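Local coordinates for protein Cj0977 (Campylobacter jejuni, PDB 3BNV) that is a sigma28-regulated, nonflagellar virulence protein of hot-dog fold whose biochemical function is unknown, at residues P29-T33 with S34-T38. Numbering follows the deposited sequence.
Sequences PELNT and SLAGT
Leu31 and Ala36 meet on the buried side of this single turn, CD1 of the leucine lying 3.7 Å from the alanine CB, and Tyr76 of helix 67-82 packs on both. Beside them the carbonyl of Asn32 turns inward and takes two backbone N-H groups. Leu35 N, at 3.0 Å from Asn32 O, makes the straighter bond (164° at the hydrogen) but comes from above the carbonyl plane; Ala36 N lies in that plane, 3.3 Å from the same Asn32 O. One oxygen thus closes a 3-10-type and an alpha-type turn at once at the start of the short helix 33-36. In the hot-dog fold, where a sheet wraps a long central helix, here 67-82, this turn leads the chain directly into strand 38-43, outermost in this chain's sheet. The helix ends at Gly37, whose positive phi and extended psi put the carbonyl of Ala36 where a CB would lie; a weak, bent bond (3.1 Å, 127° at the hydrogen) runs from Gly37 N to Thr33 O. With CG anti to the backbone N (chi1 -173°), the Asn32 side chain reaches Leu35, which slants across it, CG 4.0 Å from Asn32 CG, and also packs on Phe69 of the second subunit. The outer side is looser: Thr33 and Ser34 are exposed, and Thr33 CB, though 3.3 Å from Gly37 O, stays 4.1 Å from Thr38 OG1. There a water donates to Thr33 O and is hydrogen-bonded to Thr38 OG1.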
ATOM      1  N   PRO A  29      -7.671  -1.001 -14.598  1.00 33.11           N
ATOM      2  CA  PRO A  29      -9.068  -1.306 -14.895  1.00 33.00           C
ATOM      3  C   PRO A  29      -9.607  -2.424 -14.019  1.00 33.13           C
ATOM      4  O   PRO A  29     -10.831  -2.558 -13.853  1.00 33.33           O
ATOM      5  CB  PRO A  29      -9.023  -1.777 -16.354  1.00 33.01           C
ATOM      6  CG  PRO A  29      -7.582  -2.136 -16.604  1.00 32.86           C
ATOM      7  CD  PRO A  29      -6.769  -1.260 -15.733  1.00 32.59           C
ATOM      8  N   GLU A  30      -8.704  -3.224 -13.461  1.00 32.91           N
ATOM      9  CA  GLU A  30      -9.116  -4.478 -12.851  1.00 33.12           C
ATOM     10  C   GLU A  30      -8.957  -4.441 -11.350  1.00 32.77           C
ATOM     11  O   GLU A  30      -9.191  -5.430 -10.673  1.00 32.80           O
ATOM     12  CB  GLU A  30      -8.274  -5.599 -13.449  1.00 33.13           C
ATOM     13  CG  GLU A  30      -8.893  -6.935 -13.312  1.00 34.89           C
ATOM     14  CD  GLU A  30      -9.981  -7.171 -14.333  1.00 36.59           C
ATOM     15  OE1 GLU A  30     -10.549  -6.182 -14.851  1.00 37.45           O
ATOM     16  OE2 GLU A  30     -10.260  -8.352 -14.618  1.00 36.78           O
ATOM     17  N   LEU A  31      -8.554  -3.289 -10.838  1.00 32.79           N
ATOM     18  CA  LEU A  31      -8.224  -3.154  -9.425  1.00 32.83           C
ATOM     19  C   LEU A  31      -9.443  -3.380  -8.549  1.00 32.84           C
ATOM     20  O   LEU A  31     -10.540  -2.943  -8.873  1.00 32.92           O
ATOM     21  CB  LEU A  31      -7.686  -1.755  -9.161  1.00 32.69           C
ATOM     22  CG  LEU A  31      -6.539  -1.567  -8.169  1.00 32.89           C
ATOM     23  CD1 LEU A  31      -6.586  -0.130  -7.642  1.00 31.49           C
ATOM     24  CD2 LEU A  31      -6.559  -2.570  -7.036  1.00 32.38           C
ATOM     25  N   ASN A  32      -9.253  -4.049  -7.427  1.00 33.04           N
ATOM     26  CA  ASN A  32     -10.341  -4.189  -6.477  1.00 33.21           C
ATOM     27  C   ASN A  32     -10.694  -2.892  -5.719  1.00 33.39           C
ATOM     28  O   ASN A  32     -10.040  -2.515  -4.745  1.00 33.81           O
ATOM     29  CB  ASN A  32     -10.058  -5.299  -5.503  1.00 32.94           C
ATOM     30  CG  ASN A  32     -11.220  -5.563  -4.644  1.00 34.30           C
ATOM     31  OD1 ASN A  32     -11.329  -6.600  -4.020  1.00 35.62           O
ATOM     32  ND2 ASN A  32     -12.146  -4.630  -4.635  1.00 36.01           N
ATOM     33  N   THR A  33     -11.759  -2.230  -6.154  1.00 33.28           N
ATOM     34  CA  THR A  33     -12.072  -0.902  -5.652  1.00 33.32           C
ATOM     35  C   THR A  33     -12.538  -0.932  -4.195  1.00 33.43           C
ATOM     36  O   THR A  33     -12.702   0.135  -3.568  1.00 33.60           O
ATOM     37  CB  THR A  33     -13.150  -0.168  -6.512  1.00 33.24           C
ATOM     38  OG1 THR A  33     -14.382  -0.881  -6.475  1.00 33.98           O
ATOM     39  CG2 THR A  33     -12.729  -0.059  -7.954  1.00 34.42           C
ATOM     40  N   SER A  34     -12.764  -2.135  -3.660  1.00 33.05           N
ATOM     41  CA  SER A  34     -13.197  -2.302  -2.268  1.00 33.08           C
ATOM     42  C   SER A  34     -12.005  -2.184  -1.324  1.00 33.30           C
ATOM     43  O   SER A  34     -12.187  -2.036  -0.102  1.00 33.54           O
ATOM     44  CB  SER A  34     -13.799  -3.689  -2.054  1.00 32.35           C
ATOM     45  OG  SER A  34     -15.031  -3.833  -2.735  1.00 34.52           O
ATOM     46  N   LEU A  35     -10.796  -2.288  -1.882  1.00 33.19           N
ATOM     47  CA  LEU A  35      -9.571  -2.277  -1.088  1.00 33.23           C
ATOM     48  C   LEU A  35      -8.771  -1.003  -1.338  1.00 33.46           C
ATOM     49  O   LEU A  35      -7.991  -0.567  -0.474  1.00 33.81           O
ATOM     50  CB  LEU A  35      -8.670  -3.464  -1.447  1.00 33.41           C
ATOM     51  CG  LEU A  35      -9.124  -4.926  -1.343  1.00 33.15           C
ATOM     52  CD1 LEU A  35      -8.071  -5.803  -1.944  1.00 32.13           C
ATOM     53  CD2 LEU A  35      -9.343  -5.348   0.103  1.00 33.57           C
ATOM     54  N   ALA A  36      -8.939  -0.408  -2.516  1.00 32.86           N
ATOM     55  CA  ALA A  36      -8.154   0.769  -2.856  1.00 32.44           C
ATOM     56  C   ALA A  36      -8.997   2.031  -2.971  1.00 32.51           C
ATOM     57  O   ALA A  36      -8.481   3.112  -3.179  1.00 32.55           O
ATOM     58  CB  ALA A  36      -7.372   0.538  -4.134  1.00 32.16           C
ATOM     59  N   GLY A  37     -10.312   1.898  -2.841  1.00 32.67           N
ATOM     60  CA  GLY A  37     -11.165   3.063  -2.950  1.00 32.45           C
ATOM     61  C   GLY A  37     -11.766   3.211  -4.339  1.00 32.63           C
ATOM     62  O   GLY A  37     -11.496   2.409  -5.248  1.00 32.52           O
ATOM     63  N   THR A  38     -12.581   4.246  -4.489  1.00 32.29           N
ATOM     64  CA  THR A  38     -13.229   4.558  -5.749  1.00 32.39           C
ATOM     65  C   THR A  38     -12.880   5.961  -6.229  1.00 32.27           C
ATOM     66  O   THR A  38     -12.854   6.908  -5.455  1.00 32.08           O
ATOM     67  CB  THR A  38     -14.725   4.509  -5.574  1.00 32.50           C
ATOM     68  OG1 THR A  38     -15.096   3.177  -5.210  1.00 34.22           O
ATOM     69  CG2 THR A  38     -15.419   4.917  -6.819  1.00 31.54           C
TER
HETATM   70  O   HOH W   1     -14.952   2.215  -2.450  1.00 26.98           O